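Local coordinates for protein enolase from the environmental genome shotgun sequencing of the Sargasso Sea (PDB 2QGY) that is of unknown function but belongs to the enolase superfamily and binds magnesium, consistent with abstraction of a proton next to a substrate carboxylate, at residues I264-S277 against E291-N305. Residues are numbered along the deposited sequence; the frame is centred on the assembly and turned at random.
Sequences ISRNAADIFNPDIS and EASNNGIFISPHCWN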
loop_
_atom_site.group_PDB
_atom_site.type_symbol
_atom_site.label_atom_id
_atom_site.label_comp_id
_atom_site.label_asym_id
_atom_site.label_seq_id
_atom_site.Cartn_x
_atom_site.Cartn_y
_atom_site.Cartn_z
ATOM N N ILE A 264 -13.512 0.978 -13.283
ATOM C CA ILE A 264 -14.174 1.434 -14.520
ATOM C C ILE A 264 -14.697 0.249 -15.348
ATOM O O ILE A 264 -15.844 0.281 -15.833
ATOM C CB ILE A 264 -13.246 2.323 -15.376
ATOM C CG1 ILE A 264 -12.969 3.662 -14.699
ATOM C CG2 ILE A 264 -13.884 2.664 -16.750
ATOM C CD1 ILE A 264 -11.812 4.462 -15.395
ATOM N N SER A 265 -13.849 -0.773 -15.490
ATOM C CA SER A 265 -14.123 -1.987 -16.293
ATOM C C SER A 265 -15.352 -2.691 -15.803
ATOM O O SER A 265 -16.124 -3.254 -16.584
ATOM C CB SER A 265 -12.972 -2.996 -16.156
ATOM O OG SER A 265 -11.839 -2.583 -16.876
ATOM N N ARG A 266 -15.500 -2.682 -14.482
ATOM C CA ARG A 266 -16.537 -3.427 -13.807
ATOM C C ARG A 266 -17.816 -2.619 -13.536
ATOM O O ARG A 266 -18.732 -3.128 -12.885
ATOM C CB ARG A 266 -15.980 -3.961 -12.479
ATOM C CG ARG A 266 -14.814 -4.989 -12.621
ATOM C CD ARG A 266 -15.311 -6.431 -12.774
ATOM N NE ARG A 266 -15.905 -6.908 -11.535
ATOM C CZ ARG A 266 -15.208 -7.334 -10.465
ATOM N NH1 ARG A 266 -15.858 -7.739 -9.388
ATOM N NH2 ARG A 266 -13.871 -7.378 -10.467
ATOM N N ASN A 267 -17.859 -1.380 -13.998
ATOM C CA ASN A 267 -18.960 -0.450 -13.691
ATOM C C ASN A 267 -19.274 -0.472 -12.200
ATOM O O ASN A 267 -20.430 -0.642 -11.792
ATOM C CB ASN A 267 -20.232 -0.784 -14.521
ATOM C CG ASN A 267 -19.995 -0.658 -16.019
ATOM O OD1 ASN A 267 -20.398 -1.524 -16.811
ATOM N ND2 ASN A 267 -19.293 0.401 -16.412
ATOM N N ALA A 268 -18.236 -0.298 -11.375
ATOM C CA ALA A 268 -18.394 -0.565 -9.957
ATOM C C ALA A 268 -18.755 0.660 -9.107
ATOM O O ALA A 268 -19.059 0.529 -7.916
ATOM C CB ALA A 268 -17.134 -1.267 -9.398
ATOM N N ALA A 269 -18.764 1.829 -9.713
ATOM C CA ALA A 269 -19.017 3.064 -8.980
ATOM C C ALA A 269 -19.437 4.182 -9.901
ATOM O O ALA A 269 -19.220 4.134 -11.104
ATOM C CB ALA A 269 -17.782 3.479 -8.159
ATOM N N ASP A 270 -20.040 5.200 -9.307
ATOM C CA ASP A 270 -20.522 6.364 -10.041
ATOM C C ASP A 270 -19.536 7.537 -9.928
ATOM O O ASP A 270 -19.465 8.397 -10.819
ATOM C CB ASP A 270 -21.881 6.754 -9.451
ATOM C CG ASP A 270 -22.911 5.629 -9.606
ATOM O OD1 ASP A 270 -23.256 5.382 -10.768
ATOM O OD2 ASP A 270 -23.339 4.966 -8.626
ATOM N N ILE A 271 -18.796 7.566 -8.819
ATOM C CA ILE A 271 -17.870 8.673 -8.511
ATOM C C ILE A 271 -16.650 8.055 -7.838
ATOM O O ILE A 271 -16.783 7.175 -7.011
ATOM C CB ILE A 271 -18.526 9.682 -7.505
ATOM C CG1 ILE A 271 -19.819 10.297 -8.082
ATOM C CG2 ILE A 271 -17.511 10.797 -7.074
ATOM C CD1 ILE A 271 -20.715 11.003 -7.025
ATOM N N PHE A 272 -15.453 8.517 -8.175
ATOM C CA PHE A 272 -14.272 8.069 -7.453
ATOM C C PHE A 272 -13.787 9.198 -6.533
ATOM O O PHE A 272 -13.830 10.356 -6.925
ATOM C CB PHE A 272 -13.126 7.779 -8.427
ATOM C CG PHE A 272 -13.394 6.660 -9.409
ATOM C CD1 PHE A 272 -14.271 5.609 -9.104
ATOM C CD2 PHE A 272 -12.750 6.659 -10.642
ATOM C CE1 PHE A 272 -14.471 4.557 -10.041
ATOM C CE2 PHE A 272 -12.950 5.598 -11.568
ATOM C CZ PHE A 272 -13.797 4.569 -11.249
ATOM N N ASN A 273 -13.306 8.868 -5.333
ATOM C CA ASN A 273 -12.798 9.890 -4.428
ATOM C C ASN A 273 -11.375 9.540 -3.916
ATOM O O ASN A 273 -11.143 9.532 -2.729
ATOM C CB ASN A 273 -13.793 10.159 -3.276
ATOM C CG ASN A 273 -13.885 8.990 -2.285
ATOM O OD1 ASN A 273 -13.653 7.836 -2.645
ATOM N ND2 ASN A 273 -14.168 9.300 -1.014
ATOM N N PRO A 274 -10.414 9.318 -4.827
ATOM C CA PRO A 274 -9.035 9.119 -4.350
ATOM C C PRO A 274 -8.634 10.408 -3.591
ATOM O O PRO A 274 -9.133 11.514 -3.912
ATOM C CB PRO A 274 -8.213 9.004 -5.640
ATOM C CG PRO A 274 -9.001 9.761 -6.677
ATOM C CD PRO A 274 -10.478 9.420 -6.298
ATOM N N ASP A 275 -7.714 10.291 -2.641
ATOM C CA ASP A 275 -7.289 11.504 -1.916
ATOM C C ASP A 275 -6.291 12.257 -2.797
ATOM O O ASP A 275 -5.461 11.666 -3.494
ATOM C CB ASP A 275 -6.654 11.152 -0.569
ATOM C CG ASP A 275 -6.385 12.391 0.300
ATOM O OD1 ASP A 275 -7.234 12.732 1.153
ATOM O OD2 ASP A 275 -5.336 13.040 0.107
ATOM N N ILE A 276 -6.443 13.572 -2.818
ATOM C CA ILE A 276 -5.581 14.428 -3.627
ATOM C C ILE A 276 -4.078 14.219 -3.349
ATOM O O ILE A 276 -3.204 14.398 -4.250
ATOM C CB ILE A 276 -5.988 15.924 -3.419
ATOM C CG1 ILE A 276 -5.217 16.846 -4.385
ATOM C CG2 ILE A 276 -5.790 16.356 -1.911
ATOM C CD1 ILE A 276 -5.532 16.654 -5.901
ATOM N N SER A 277 -3.774 13.873 -2.108
ATOM C CA SER A 277 -2.408 13.743 -1.636
ATOM C C SER A 277 -2.085 12.274 -1.351
ATOM O O SER A 277 -1.084 11.950 -0.711
ATOM C CB SER A 277 -2.237 14.562 -0.375
ATOM O OG SER A 277 -2.064 15.931 -0.727
ATOM N N GLU A 291 -10.089 9.090 -18.063
ATOM C CA GLU A 291 -10.698 7.788 -18.333
ATOM C C GLU A 291 -12.090 7.678 -17.724
ATOM O O GLU A 291 -13.007 7.152 -18.367
ATOM C CB GLU A 291 -9.786 6.645 -17.857
ATOM C CG GLU A 291 -8.428 6.672 -18.555
ATOM C CD GLU A 291 -7.471 5.613 -18.063
ATOM O OE1 GLU A 291 -7.924 4.586 -17.514
ATOM O OE2 GLU A 291 -6.239 5.805 -18.239
ATOM N N ALA A 292 -12.251 8.132 -16.475
ATOM C CA ALA A 292 -13.553 8.096 -15.805
ATOM C C ALA A 292 -14.584 8.885 -16.634
ATOM O O ALA A 292 -15.717 8.429 -16.875
ATOM C CB ALA A 292 -13.432 8.693 -14.402
ATOM N N SER A 293 -14.169 10.060 -17.075
ATOM C CA SER A 293 -15.032 10.947 -17.853
ATOM C C SER A 293 -15.620 10.230 -19.080
ATOM O O SER A 293 -16.831 10.325 -19.343
ATOM C CB SER A 293 -14.283 12.215 -18.262
ATOM O OG SER A 293 -15.140 13.127 -18.953
ATOM N N ASN A 294 -14.761 9.507 -19.795
ATOM C CA ASN A 294 -15.143 8.760 -21.003
ATOM C C ASN A 294 -16.124 7.649 -20.699
ATOM O O ASN A 294 -16.816 7.136 -21.590
ATOM C CB ASN A 294 -13.897 8.195 -21.673
ATOM C CG ASN A 294 -12.999 9.285 -22.198
ATOM O OD1 ASN A 294 -13.473 10.389 -22.443
ATOM N ND2 ASN A 294 -11.693 8.998 -22.349
ATOM N N ASN A 295 -16.204 7.309 -19.418
ATOM C CA ASN A 295 -17.081 6.262 -18.945
ATOM C C ASN A 295 -18.220 6.734 -18.061
ATOM O O ASN A 295 -18.848 5.924 -17.377
ATOM C CB ASN A 295 -16.229 5.178 -18.280
ATOM C CG ASN A 295 -15.421 4.408 -19.289
ATOM O OD1 ASN A 295 -15.924 3.477 -19.891
ATOM N ND2 ASN A 295 -14.165 4.817 -19.513
ATOM N N GLY A 296 -18.497 8.040 -18.085
ATOM C CA GLY A 296 -19.617 8.605 -17.351
ATOM C C GLY A 296 -19.460 8.674 -15.840
ATOM O O GLY A 296 -20.449 8.815 -15.127
ATOM N N ILE A 297 -18.211 8.610 -15.372
ATOM C CA ILE A 297 -17.898 8.596 -13.934
ATOM C C ILE A 297 -17.273 9.947 -13.555
ATOM O O ILE A 297 -16.480 10.504 -14.316
ATOM C CB ILE A 297 -16.929 7.419 -13.631
ATOM C CG1 ILE A 297 -17.679 6.087 -13.841
ATOM C CG2 ILE A 297 -16.296 7.564 -12.206
ATOM C CD1 ILE A 297 -16.823 4.837 -13.808
ATOM N N PHE A 298 -17.670 10.492 -12.412
ATOM C CA PHE A 298 -17.143 11.771 -11.942
ATOM C C PHE A 298 -16.068 11.550 -10.886
ATOM O O PHE A 298 -15.961 10.476 -10.327
ATOM C CB PHE A 298 -18.267 12.611 -11.365
ATOM C CG PHE A 298 -19.233 13.095 -12.416
ATOM C CD1 PHE A 298 -19.154 14.391 -12.900
ATOM C CD2 PHE A 298 -20.193 12.225 -12.947
ATOM C CE1 PHE A 298 -20.028 14.830 -13.891
ATOM C CE2 PHE A 298 -21.079 12.652 -13.941
ATOM C CZ PHE A 298 -20.986 13.959 -14.415
ATOM N N ILE A 299 -15.293 12.595 -10.638
ATOM C CA ILE A 299 -14.212 12.569 -9.652
ATOM C C ILE A 299 -14.462 13.617 -8.567
ATOM O O ILE A 299 -14.654 14.789 -8.851
ATOM C CB ILE A 299 -12.851 12.886 -10.315
ATOM C CG1 ILE A 299 -12.543 11.898 -11.462
ATOM C CG2 ILE A 299 -11.715 12.851 -9.269
ATOM C CD1 ILE A 299 -12.399 10.402 -11.026
ATOM N N SER A 300 -14.452 13.185 -7.318
ATOM C CA SER A 300 -14.604 14.107 -6.202
ATOM C C SER A 300 -13.415 13.815 -5.321
ATOM O O SER A 300 -13.456 12.908 -4.532
ATOM C CB SER A 300 -15.875 13.765 -5.421
ATOM O OG SER A 300 -15.987 14.587 -4.256
ATOM N N PRO A 301 -12.315 14.556 -5.474
ATOM C CA PRO A 301 -11.174 14.189 -4.638
ATOM C C PRO A 301 -11.452 14.231 -3.134
ATOM O O PRO A 301 -12.171 15.126 -2.628
ATOM C CB PRO A 301 -10.108 15.227 -5.024
ATOM C CG PRO A 301 -10.513 15.659 -6.423
ATOM C CD PRO A 301 -12.036 15.725 -6.328
ATOM N N HIS A 302 -10.885 13.261 -2.424
ATOM C CA HIS A 302 -11.020 13.185 -0.996
ATOM C C HIS A 302 -9.923 14.129 -0.505
ATOM O O HIS A 302 -8.906 14.286 -1.163
ATOM C CB HIS A 302 -10.760 11.726 -0.591
ATOM C CG HIS A 302 -10.667 11.462 0.890
ATOM N ND1 HIS A 302 -9.462 11.435 1.556
ATOM C CD2 HIS A 302 -11.597 11.060 1.792
ATOM C CE1 HIS A 302 -9.654 11.084 2.817
ATOM N NE2 HIS A 302 -10.946 10.864 2.994
ATOM N N CYS A 303 -10.151 14.802 0.608
ATOM C CA CYS A 303 -9.143 15.747 1.104
ATOM C C CYS A 303 -9.151 15.817 2.627
ATOM O O CYS A 303 -9.465 16.853 3.231
ATOM C CB CYS A 303 -9.317 17.149 0.471
ATOM S SG CYS A 303 -7.824 18.199 0.804
ATOM N N TRP A 304 -8.834 14.699 3.271
ATOM C CA TRP A 304 -8.676 14.717 4.709
ATOM C C TRP A 304 -7.194 15.021 4.971
ATOM O O TRP A 304 -6.370 14.141 5.244
ATOM C CB TRP A 304 -9.171 13.418 5.360
ATOM C CG TRP A 304 -9.172 13.473 6.865
ATOM C CD1 TRP A 304 -9.517 14.526 7.654
ATOM C CD2 TRP A 304 -8.741 12.436 7.746
ATOM N NE1 TRP A 304 -9.351 14.207 8.987
ATOM C CE2 TRP A 304 -8.897 12.920 9.070
ATOM C CE3 TRP A 304 -8.260 11.138 7.546
ATOM C CZ2 TRP A 304 -8.582 12.145 10.196
ATOM C CZ3 TRP A 304 -7.953 10.354 8.674
ATOM C CH2 TRP A 304 -8.103 10.877 9.976
ATOM N N ASN A 305 -6.879 16.303 4.857
ATOM C CA ASN A 305 -5.496 16.822 4.830
ATOM C C ASN A 305 -5.610 18.241 5.373
ATOM O O ASN A 305 -6.709 18.685 5.775
ATOM C CB ASN A 305 -4.996 16.932 3.387
ATOM C CG ASN A 305 -4.839 15.576 2.692
ATOM O OD1 ASN A 305 -4.079 14.717 3.139
ATOM N ND2 ASN A 305 -5.502 15.414 1.575
HETATM O O HOH W 1 -21.445 9.091 -12.522
#
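Glu291 and Ala292, in the last turn of helix 282-294, receive the CD1 tip of Ile264, in the last turn of the neighbouring helix 257-265. Asn295 sets its amide carbon CG 3.4 Å from Ile264 CG2, while its ND2 bonds back to the Glu291 carbonyl and so fixes the amide. Gly296, at positive phi, closes the helix as the C-prime residue of a Schellman motif; its carbonyl shares a water with Asp270 O. Ile297 lays CG2, anti to the backbone N, over one face of the Phe272 ring in a CH-pi contact, 3.8 Å from the ring centroid and 6° off the normal. Phe298 and Ile299 pair in parallel with Ile271 and Phe272, Phe272 N donating to Phe298 O at 3.0 Å. Ile299 CD1 packs on Phe272 CB and CD2, and Ser300 N continues the ladder to Phe272 O at 2.9 Å. Beyond Pro301, His302 N reaches Pro274 O from above the carbonyl plane. The His302 ring, with CG anti to the backbone N (chi1 172°), gives ND1 to the anti lone pair of Asp275 OD1 at 2.6 Å. Asn305 ND2 takes the syn lone pair of Asp275 OD2 at 2.8 Å, almost straight; Ser277 N also binds OD2, forming an Asx turn. This grip fixes the carboxylate and would orient His302, which packs on the magnesium ligand Glu252. Strand 271-272, helix 282-294 and strand 298-299 form a right-handed beta-alpha-beta unit of the enolase-superfamily barrel, where the His302-Asp275 pair, at the C-terminal ends of the strands, resembles the His-Asp pair of mandelate racemase; a catalytic role here is inferred only.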